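Local coordinates for protein trehalose monomycolate exporter MmpL3 (Mycobacterium tuberculosis, PDB 7NVH) that probably exports trehalose monomycolate, a mycolic acid-bearing glycolipid, across the inner membrane as a transporter of the RND permease superfamily, at residues V404-S418 / L593-V607. Numbering follows the deposited sequence.
Sequences VIIMILLIIPVGKLS and LTLGSTMGILTWIFV
The hydroxyl OG of Ser597 donates a hydrogen bond to the carbonyl O of Met407, 2.6 Å away, approaching in the carbonyl plane on a lone pair. It joins two membrane segments of the RND-type permease fold: 404-418, where helix 401-408 gives way to less regular turns, a 3-10 segment around 412-415 and then loop, and 593-607, from helix 582-607. The axes of helix 404-408 and helix 593-607 run in broadly the same direction, 44° apart. Met407 carries its CG anti to the backbone N (chi1 -156°) and is extended beyond it, which lays SD on Leu593 CD2 at 3.7 Å and brings CE against OG1 and CA of Thr594. The hydroxyl of Thr594 is hydrogen-bonded back to Met590 O in its own helix. Leu593 splits its two methyls, CD2 meeting the Met407 sulfur while CD1 fits against CG1 of Ile408 and CD1 of Ile411.

The nearest pair of CA atoms is that of Gly600 and Val414, 4.4 Å apart. With no side chain in the way, Gly600 CA makes a CA-H...O contact to Leu410 O at 3.2 Å, 158° at the hydrogen. Gly596, one turn earlier, likewise lets CG1 of Ile411 rest on its carbonyl carbon at 3.6 Å. Beside this seam, Leu410 CD2 packs on Ile601 CG1, and Pro413 CB lies 3.8 Å from Trp604 CB, while the indole leads away to stack on His610. Farther along, Thr603 OG1 donates a hydrogen bond to Met599 O, which also accepts from Thr603 N on the opposite face of its plane, and the methyl CG2 of Thr603 points between the carbonyl oxygens of Pro413 and Lys416.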
ATOM      1  N   VAL A 404       4.890 -28.401  -3.354  1.00 50.71           N
ATOM      2  CA  VAL A 404       4.780 -27.606  -4.572  1.00 50.71           C
ATOM      3  C   VAL A 404       3.435 -27.848  -5.242  1.00 50.71           C
ATOM      4  O   VAL A 404       2.873 -26.938  -5.863  1.00 50.71           O
ATOM      5  CB  VAL A 404       5.954 -27.870  -5.535  1.00 50.71           C
ATOM      6  CG1 VAL A 404       7.271 -27.480  -4.887  1.00 50.71           C
ATOM      7  CG2 VAL A 404       5.979 -29.313  -5.995  1.00 50.71           C
ATOM      8  N   ILE A 405       2.883 -29.058  -5.120  1.00 49.14           N
ATOM      9  CA  ILE A 405       1.558 -29.325  -5.675  1.00 49.14           C
ATOM     10  C   ILE A 405       0.500 -28.501  -4.953  1.00 49.14           C
ATOM     11  O   ILE A 405      -0.330 -27.835  -5.581  1.00 49.14           O
ATOM     12  CB  ILE A 405       1.241 -30.829  -5.611  1.00 49.14           C
ATOM     13  CG1 ILE A 405       2.092 -31.596  -6.623  1.00 49.14           C
ATOM     14  CG2 ILE A 405      -0.235 -31.072  -5.857  1.00 49.14           C
ATOM     15  CD1 ILE A 405       1.895 -33.092  -6.571  1.00 49.14           C
ATOM     16  N   ILE A 406       0.518 -28.523  -3.618  1.00 49.65           N
ATOM     17  CA  ILE A 406      -0.479 -27.797  -2.840  1.00 49.65           C
ATOM     18  C   ILE A 406      -0.230 -26.299  -2.833  1.00 49.65           C
ATOM     19  O   ILE A 406      -1.100 -25.533  -2.406  1.00 49.65           O
ATOM     20  CB  ILE A 406      -0.521 -28.332  -1.394  1.00 49.65           C
ATOM     21  CG1 ILE A 406      -1.889 -28.071  -0.764  1.00 49.65           C
ATOM     22  CG2 ILE A 406       0.567 -27.692  -0.556  1.00 49.65           C
ATOM     23  CD1 ILE A 406      -3.014 -28.848  -1.411  1.00 49.65           C
ATOM     24  N   MET A 407       0.937 -25.864  -3.298  1.00 51.39           N
ATOM     25  CA  MET A 407       1.275 -24.456  -3.388  1.00 51.39           C
ATOM     26  C   MET A 407       1.060 -23.899  -4.786  1.00 51.39           C
ATOM     27  O   MET A 407       1.024 -22.677  -4.954  1.00 51.39           O
ATOM     28  CB  MET A 407       2.736 -24.263  -2.966  1.00 51.39           C
ATOM     29  CG  MET A 407       3.101 -22.896  -2.453  1.00 51.39           C
ATOM     30  SD  MET A 407       4.808 -22.900  -1.877  1.00 51.39           S
ATOM     31  CE  MET A 407       5.099 -21.154  -1.653  1.00 51.39           C
ATOM     32  N   ILE A 408       0.931 -24.774  -5.783  1.00 50.87           N
ATOM     33  CA  ILE A 408       0.492 -24.358  -7.108  1.00 50.87           C
ATOM     34  C   ILE A 408      -1.027 -24.291  -7.163  1.00 50.87           C
ATOM     35  O   ILE A 408      -1.599 -23.389  -7.786  1.00 50.87           O
ATOM     36  CB  ILE A 408       1.064 -25.314  -8.170  1.00 50.87           C
ATOM     37  CG1 ILE A 408       2.526 -24.978  -8.458  1.00 50.87           C
ATOM     38  CG2 ILE A 408       0.248 -25.261  -9.448  1.00 50.87           C
ATOM     39  CD1 ILE A 408       3.222 -25.997  -9.328  1.00 50.87           C
ATOM     40  N   LEU A 409      -1.707 -25.230  -6.501  1.00 50.25           N
ATOM     41  CA  LEU A 409      -3.163 -25.200  -6.442  1.00 50.25           C
ATOM     42  C   LEU A 409      -3.681 -23.961  -5.729  1.00 50.25           C
ATOM     43  O   LEU A 409      -4.842 -23.587  -5.925  1.00 50.25           O
ATOM     44  CB  LEU A 409      -3.690 -26.451  -5.744  1.00 50.25           C
ATOM     45  CG  LEU A 409      -3.521 -27.782  -6.477  1.00 50.25           C
ATOM     46  CD1 LEU A 409      -4.543 -28.792  -5.983  1.00 50.25           C
ATOM     47  CD2 LEU A 409      -3.632 -27.597  -7.979  1.00 50.25           C
ATOM     48  N   LEU A 410      -2.856 -23.322  -4.903  1.00 50.08           N
ATOM     49  CA  LEU A 410      -3.226 -22.050  -4.303  1.00 50.08           C
ATOM     50  C   LEU A 410      -3.119 -20.894  -5.283  1.00 50.08           C
ATOM     51  O   LEU A 410      -3.604 -19.800  -4.979  1.00 50.08           O
ATOM     52  CB  LEU A 410      -2.350 -21.770  -3.083  1.00 50.08           C
ATOM     53  CG  LEU A 410      -2.714 -22.527  -1.808  1.00 50.08           C
ATOM     54  CD1 LEU A 410      -1.681 -22.275  -0.726  1.00 50.08           C
ATOM     55  CD2 LEU A 410      -4.096 -22.124  -1.334  1.00 50.08           C
ATOM     56  N   ILE A 411      -2.498 -21.108  -6.442  1.00 51.91           N
ATOM     57  CA  ILE A 411      -2.405 -20.052  -7.442  1.00 51.91           C
ATOM     58  C   ILE A 411      -3.666 -20.001  -8.294  1.00 51.91           C
ATOM     59  O   ILE A 411      -4.022 -18.940  -8.808  1.00 51.91           O
ATOM     60  CB  ILE A 411      -1.149 -20.248  -8.306  1.00 51.91           C
ATOM     61  CG1 ILE A 411       0.098 -20.304  -7.423  1.00 51.91           C
ATOM     62  CG2 ILE A 411      -1.002 -19.128  -9.317  1.00 51.91           C
ATOM     63  CD1 ILE A 411       1.355 -20.693  -8.169  1.00 51.91           C
ATOM     64  N   ILE A 412      -4.378 -21.115  -8.431  1.00 50.57           N
ATOM     65  CA  ILE A 412      -5.549 -21.211  -9.304  1.00 50.57           C
ATOM     66  C   ILE A 412      -6.581 -20.114  -9.043  1.00 50.57           C
ATOM     67  O   ILE A 412      -7.119 -19.561 -10.013  1.00 50.57           O
ATOM     68  CB  ILE A 412      -6.196 -22.601  -9.195  1.00 50.57           C
ATOM     69  CG1 ILE A 412      -5.265 -23.663  -9.776  1.00 50.57           C
ATOM     70  CG2 ILE A 412      -7.534 -22.634  -9.905  1.00 50.57           C
ATOM     71  CD1 ILE A 412      -5.741 -25.073  -9.550  1.00 50.57           C
ATOM     72  N   PRO A 413      -6.897 -19.748  -7.795  1.00 51.77           N
ATOM     73  CA  PRO A 413      -7.930 -18.720  -7.588  1.00 51.77           C
ATOM     74  C   PRO A 413      -7.635 -17.368  -8.225  1.00 51.77           C
ATOM     75  O   PRO A 413      -8.583 -16.607  -8.450  1.00 51.77           O
ATOM     76  CB  PRO A 413      -8.004 -18.606  -6.061  1.00 51.77           C
ATOM     77  CG  PRO A 413      -7.639 -19.943  -5.590  1.00 51.77           C
ATOM     78  CD  PRO A 413      -6.554 -20.402  -6.518  1.00 51.77           C
ATOM     79  N   VAL A 414      -6.377 -17.033  -8.529  1.00 52.95           N
ATOM     80  CA  VAL A 414      -6.076 -15.684  -9.005  1.00 52.95           C
ATOM     81  C   VAL A 414      -6.671 -15.421 -10.381  1.00 52.95           C
ATOM     82  O   VAL A 414      -6.732 -14.265 -10.813  1.00 52.95           O
ATOM     83  CB  VAL A 414      -4.554 -15.422  -9.055  1.00 52.95           C
ATOM     84  CG1 VAL A 414      -3.877 -16.305 -10.080  1.00 52.95           C
ATOM     85  CG2 VAL A 414      -4.229 -13.946  -9.272  1.00 52.95           C
ATOM     86  N   GLY A 415      -7.148 -16.462 -11.066  1.00 53.52           N
ATOM     87  CA  GLY A 415      -7.680 -16.274 -12.405  1.00 53.52           C
ATOM     88  C   GLY A 415      -8.836 -15.294 -12.446  1.00 53.52           C
ATOM     89  O   GLY A 415      -8.994 -14.547 -13.415  1.00 53.52           O
ATOM     90  N   LYS A 416      -9.653 -15.278 -11.398  1.00 54.85           N
ATOM     91  CA  LYS A 416     -10.762 -14.333 -11.296  1.00 54.85           C
ATOM     92  C   LYS A 416     -10.328 -13.128 -10.463  1.00 54.85           C
ATOM     93  O   LYS A 416     -10.802 -12.892  -9.354  1.00 54.85           O
ATOM     94  CB  LYS A 416     -11.987 -15.017 -10.696  1.00 54.85           C
ATOM     95  CG  LYS A 416     -12.407 -16.312 -11.383  1.00 54.85           C
ATOM     96  CD  LYS A 416     -12.301 -16.233 -12.899  1.00 54.85           C
ATOM     97  CE  LYS A 416     -12.966 -17.433 -13.558  1.00 54.85           C
ATOM     98  NZ  LYS A 416     -12.401 -17.723 -14.904  1.00 54.85           N
ATOM     99  N   LEU A 417      -9.405 -12.351 -11.031  1.00 56.67           N
ATOM    100  CA  LEU A 417      -8.832 -11.223 -10.301  1.00 56.67           C
ATOM    101  C   LEU A 417      -9.757 -10.011 -10.332  1.00 56.67           C
ATOM    102  O   LEU A 417     -10.226  -9.551  -9.287  1.00 56.67           O
ATOM    103  CB  LEU A 417      -7.458 -10.871 -10.870  1.00 56.67           C
ATOM    104  CG  LEU A 417      -6.653  -9.861 -10.057  1.00 56.67           C
ATOM    105  CD1 LEU A 417      -6.379 -10.401  -8.667  1.00 56.67           C
ATOM    106  CD2 LEU A 417      -5.353  -9.523 -10.765  1.00 56.67           C
ATOM    107  N   SER A 418     -10.027  -9.480 -11.528  1.00 58.00           N
ATOM    108  CA  SER A 418     -11.018  -8.421 -11.728  1.00 58.00           C
ATOM    109  C   SER A 418     -10.683  -7.178 -10.897  1.00 58.00           C
ATOM    110  O   SER A 418     -11.351  -6.848  -9.919  1.00 58.00           O
ATOM    111  CB  SER A 418     -12.430  -8.929 -11.410  1.00 58.00           C
ATOM    112  OG  SER A 418     -12.686  -8.873 -10.019  1.00 58.00           O
ATOM    113  N   LEU A 593       6.915 -18.577  -6.330  1.00 53.56           N
ATOM    114  CA  LEU A 593       5.843 -19.480  -5.919  1.00 53.56           C
ATOM    115  C   LEU A 593       5.073 -18.917  -4.730  1.00 53.56           C
ATOM    116  O   LEU A 593       3.837 -18.989  -4.689  1.00 53.56           O
ATOM    117  CB  LEU A 593       6.420 -20.854  -5.589  1.00 53.56           C
ATOM    118  CG  LEU A 593       5.485 -22.042  -5.791  1.00 53.56           C
ATOM    119  CD1 LEU A 593       5.070 -22.143  -7.245  1.00 53.56           C
ATOM    120  CD2 LEU A 593       6.164 -23.320  -5.341  1.00 53.56           C
ATOM    121  N   THR A 594       5.786 -18.354  -3.751  1.00 54.66           N
ATOM    122  CA  THR A 594       5.121 -17.756  -2.598  1.00 54.66           C
ATOM    123  C   THR A 594       4.255 -16.577  -3.012  1.00 54.66           C
ATOM    124  O   THR A 594       3.138 -16.414  -2.510  1.00 54.66           O
ATOM    125  CB  THR A 594       6.154 -17.322  -1.559  1.00 54.66           C
ATOM    126  OG1 THR A 594       7.003 -18.429  -1.236  1.00 54.66           O
ATOM    127  CG2 THR A 594       5.464 -16.839  -0.296  1.00 54.66           C
ATOM    128  N   LEU A 595       4.753 -15.743  -3.926  1.00 53.71           N
ATOM    129  CA  LEU A 595       3.965 -14.616  -4.410  1.00 53.71           C
ATOM    130  C   LEU A 595       2.705 -15.090  -5.120  1.00 53.71           C
ATOM    131  O   LEU A 595       1.620 -14.534  -4.914  1.00 53.71           O
ATOM    132  CB  LEU A 595       4.812 -13.755  -5.342  1.00 53.71           C
ATOM    133  CG  LEU A 595       4.110 -12.600  -6.051  1.00 53.71           C
ATOM    134  CD1 LEU A 595       3.382 -11.717  -5.055  1.00 53.71           C
ATOM    135  CD2 LEU A 595       5.118 -11.800  -6.849  1.00 53.71           C
ATOM    136  N   GLY A 596       2.830 -16.116  -5.962  1.00 52.48           N
ATOM    137  CA  GLY A 596       1.660 -16.640  -6.646  1.00 52.48           C
ATOM    138  C   GLY A 596       0.624 -17.189  -5.685  1.00 52.48           C
ATOM    139  O   GLY A 596      -0.572 -16.918  -5.825  1.00 52.48           O
ATOM    140  N   SER A 597       1.068 -17.959  -4.690  1.00 52.64           N
ATOM    141  CA  SER A 597       0.132 -18.507  -3.715  1.00 52.64           C
ATOM    142  C   SER A 597      -0.519 -17.406  -2.887  1.00 52.64           C
ATOM    143  O   SER A 597      -1.716 -17.477  -2.582  1.00 52.64           O
ATOM    144  CB  SER A 597       0.843 -19.508  -2.811  1.00 52.64           C
ATOM    145  OG  SER A 597       1.458 -20.518  -3.585  1.00 52.64           O
ATOM    146  N   THR A 598       0.252 -16.385  -2.509  1.00 52.90           N
ATOM    147  CA  THR A 598      -0.309 -15.277  -1.747  1.00 52.90           C
ATOM    148  C   THR A 598      -1.363 -14.533  -2.551  1.00 52.90           C
ATOM    149  O   THR A 598      -2.428 -14.192  -2.025  1.00 52.90           O
ATOM    150  CB  THR A 598       0.804 -14.325  -1.315  1.00 52.90           C
ATOM    151  OG1 THR A 598       1.668 -14.991  -0.389  1.00 52.90           O
ATOM    152  CG2 THR A 598       0.222 -13.088  -0.657  1.00 52.90           C
ATOM    153  N   MET A 599      -1.089 -14.274  -3.831  1.00 53.16           N
ATOM    154  CA  MET A 599      -2.075 -13.592  -4.663  1.00 53.16           C
ATOM    155  C   MET A 599      -3.316 -14.451  -4.860  1.00 53.16           C
ATOM    156  O   MET A 599      -4.439 -13.933  -4.870  1.00 53.16           O
ATOM    157  CB  MET A 599      -1.459 -13.210  -6.007  1.00 53.16           C
ATOM    158  CG  MET A 599      -0.676 -11.909  -5.969  1.00 53.16           C
ATOM    159  SD  MET A 599      -0.263 -11.284  -7.608  1.00 53.16           S
ATOM    160  CE  MET A 599       0.291 -12.781  -8.421  1.00 53.16           C
ATOM    161  N   GLY A 600      -3.140 -15.764  -5.009  1.00 51.73           N
ATOM    162  CA  GLY A 600      -4.294 -16.641  -5.117  1.00 51.73           C
ATOM    163  C   GLY A 600      -5.157 -16.628  -3.870  1.00 51.73           C
ATOM    164  O   GLY A 600      -6.385 -16.567  -3.954  1.00 51.73           O
ATOM    165  N   ILE A 601      -4.525 -16.675  -2.695  1.00 51.24           N
ATOM    166  CA  ILE A 601      -5.275 -16.627  -1.442  1.00 51.24           C
ATOM    167  C   ILE A 601      -5.988 -15.289  -1.297  1.00 51.24           C
ATOM    168  O   ILE A 601      -7.156 -15.229  -0.888  1.00 51.24           O
ATOM    169  CB  ILE A 601      -4.340 -16.905  -0.251  1.00 51.24           C
ATOM    170  CG1 ILE A 601      -4.105 -18.406  -0.097  1.00 51.24           C
ATOM    171  CG2 ILE A 601      -4.908 -16.323   1.031  1.00 51.24           C
ATOM    172  CD1 ILE A 601      -2.865 -18.747   0.694  1.00 51.24           C
ATOM    173  N   LEU A 602      -5.298 -14.195  -1.632  1.00 52.22           N
ATOM    174  CA  LEU A 602      -5.913 -12.876  -1.548  1.00 52.22           C
ATOM    175  C   LEU A 602      -7.129 -12.779  -2.454  1.00 52.22           C
ATOM    176  O   LEU A 602      -8.163 -12.236  -2.057  1.00 52.22           O
ATOM    177  CB  LEU A 602      -4.899 -11.796  -1.913  1.00 52.22           C
ATOM    178  CG  LEU A 602      -3.878 -11.417  -0.846  1.00 52.22           C
ATOM    179  CD1 LEU A 602      -3.123 -10.174  -1.274  1.00 52.22           C
ATOM    180  CD2 LEU A 602      -4.569 -11.200   0.486  1.00 52.22           C
ATOM    181  N   THR A 603      -7.021 -13.288  -3.681  1.00 51.93           N
ATOM    182  CA  THR A 603      -8.170 -13.275  -4.578  1.00 51.93           C
ATOM    183  C   THR A 603      -9.308 -14.114  -4.017  1.00 51.93           C
ATOM    184  O   THR A 603     -10.459 -13.669  -3.978  1.00 51.93           O
ATOM    185  CB  THR A 603      -7.766 -13.775  -5.962  1.00 51.93           C
ATOM    186  OG1 THR A 603      -6.766 -12.907  -6.509  1.00 51.93           O
ATOM    187  CG2 THR A 603      -8.967 -13.796  -6.880  1.00 51.93           C
ATOM    188  N   TRP A 604      -8.995 -15.319  -3.536  1.00 50.94           N
ATOM    189  CA  TRP A 604     -10.036 -16.204  -3.029  1.00 50.94           C
ATOM    190  C   TRP A 604     -10.759 -15.604  -1.834  1.00 50.94           C
ATOM    191  O   TRP A 604     -11.948 -15.867  -1.635  1.00 50.94           O
ATOM    192  CB  TRP A 604      -9.436 -17.557  -2.651  1.00 50.94           C
ATOM    193  CG  TRP A 604     -10.450 -18.558  -2.209  1.00 50.94           C
ATOM    194  CD1 TRP A 604     -11.310 -19.257  -3.000  1.00 50.94           C
ATOM    195  CD2 TRP A 604     -10.704 -18.983  -0.867  1.00 50.94           C
ATOM    196  NE1 TRP A 604     -12.088 -20.088  -2.235  1.00 50.94           N
ATOM    197  CE2 TRP A 604     -11.734 -19.938  -0.921  1.00 50.94           C
ATOM    198  CE3 TRP A 604     -10.160 -18.647   0.375  1.00 50.94           C
ATOM    199  CZ2 TRP A 604     -12.232 -20.561   0.219  1.00 50.94           C
ATOM    200  CZ3 TRP A 604     -10.657 -19.265   1.505  1.00 50.94           C
ATOM    201  CH2 TRP A 604     -11.681 -20.211   1.419  1.00 50.94           C
ATOM    202  N   ILE A 605     -10.069 -14.803  -1.032  1.00 50.97           N
ATOM    203  CA  ILE A 605     -10.693 -14.263   0.171  1.00 50.97           C
ATOM    204  C   ILE A 605     -11.400 -12.940  -0.100  1.00 50.97           C
ATOM    205  O   ILE A 605     -12.532 -12.738   0.343  1.00 50.97           O
ATOM    206  CB  ILE A 605      -9.645 -14.130   1.289  1.00 50.97           C
ATOM    207  CG1 ILE A 605      -9.292 -15.516   1.821  1.00 50.97           C
ATOM    208  CG2 ILE A 605     -10.161 -13.252   2.410  1.00 50.97           C
ATOM    209  CD1 ILE A 605      -8.199 -15.520   2.838  1.00 50.97           C
ATOM    210  N   PHE A 606     -10.773 -12.024  -0.835  1.00 52.51           N
ATOM    211  CA  PHE A 606     -11.307 -10.679  -0.996  1.00 52.51           C
ATOM    212  C   PHE A 606     -12.133 -10.495  -2.260  1.00 52.51           C
ATOM    213  O   PHE A 606     -13.116  -9.751  -2.239  1.00 52.51           O
ATOM    214  CB  PHE A 606     -10.163  -9.663  -0.972  1.00 52.51           C
ATOM    215  CG  PHE A 606      -9.499  -9.551   0.365  1.00 52.51           C
ATOM    216  CD1 PHE A 606      -9.980  -8.673   1.318  1.00 52.51           C
ATOM    217  CD2 PHE A 606      -8.414 -10.344   0.682  1.00 52.51           C
ATOM    218  CE1 PHE A 606      -9.381  -8.578   2.552  1.00 52.51           C
ATOM    219  CE2 PHE A 606      -7.813 -10.253   1.916  1.00 52.51           C
ATOM    220  CZ  PHE A 606      -8.298  -9.371   2.853  1.00 52.51           C
ATOM    221  N   VAL A 607     -11.773 -11.143  -3.363  1.00 51.95           N
ATOM    222  CA  VAL A 607     -12.558 -11.025  -4.587  1.00 51.95           C
ATOM    223  C   VAL A 607     -13.688 -12.040  -4.614  1.00 51.95           C
ATOM    224  O   VAL A 607     -14.850 -11.686  -4.826  1.00 51.95           O
ATOM    225  CB  VAL A 607     -11.647 -11.166  -5.822  1.00 51.95           C
ATOM    226  CG1 VAL A 607     -12.481 -11.165  -7.088  1.00 51.95           C
ATOM    227  CG2 VAL A 607     -10.627 -10.049  -5.856  1.00 51.95           C
TER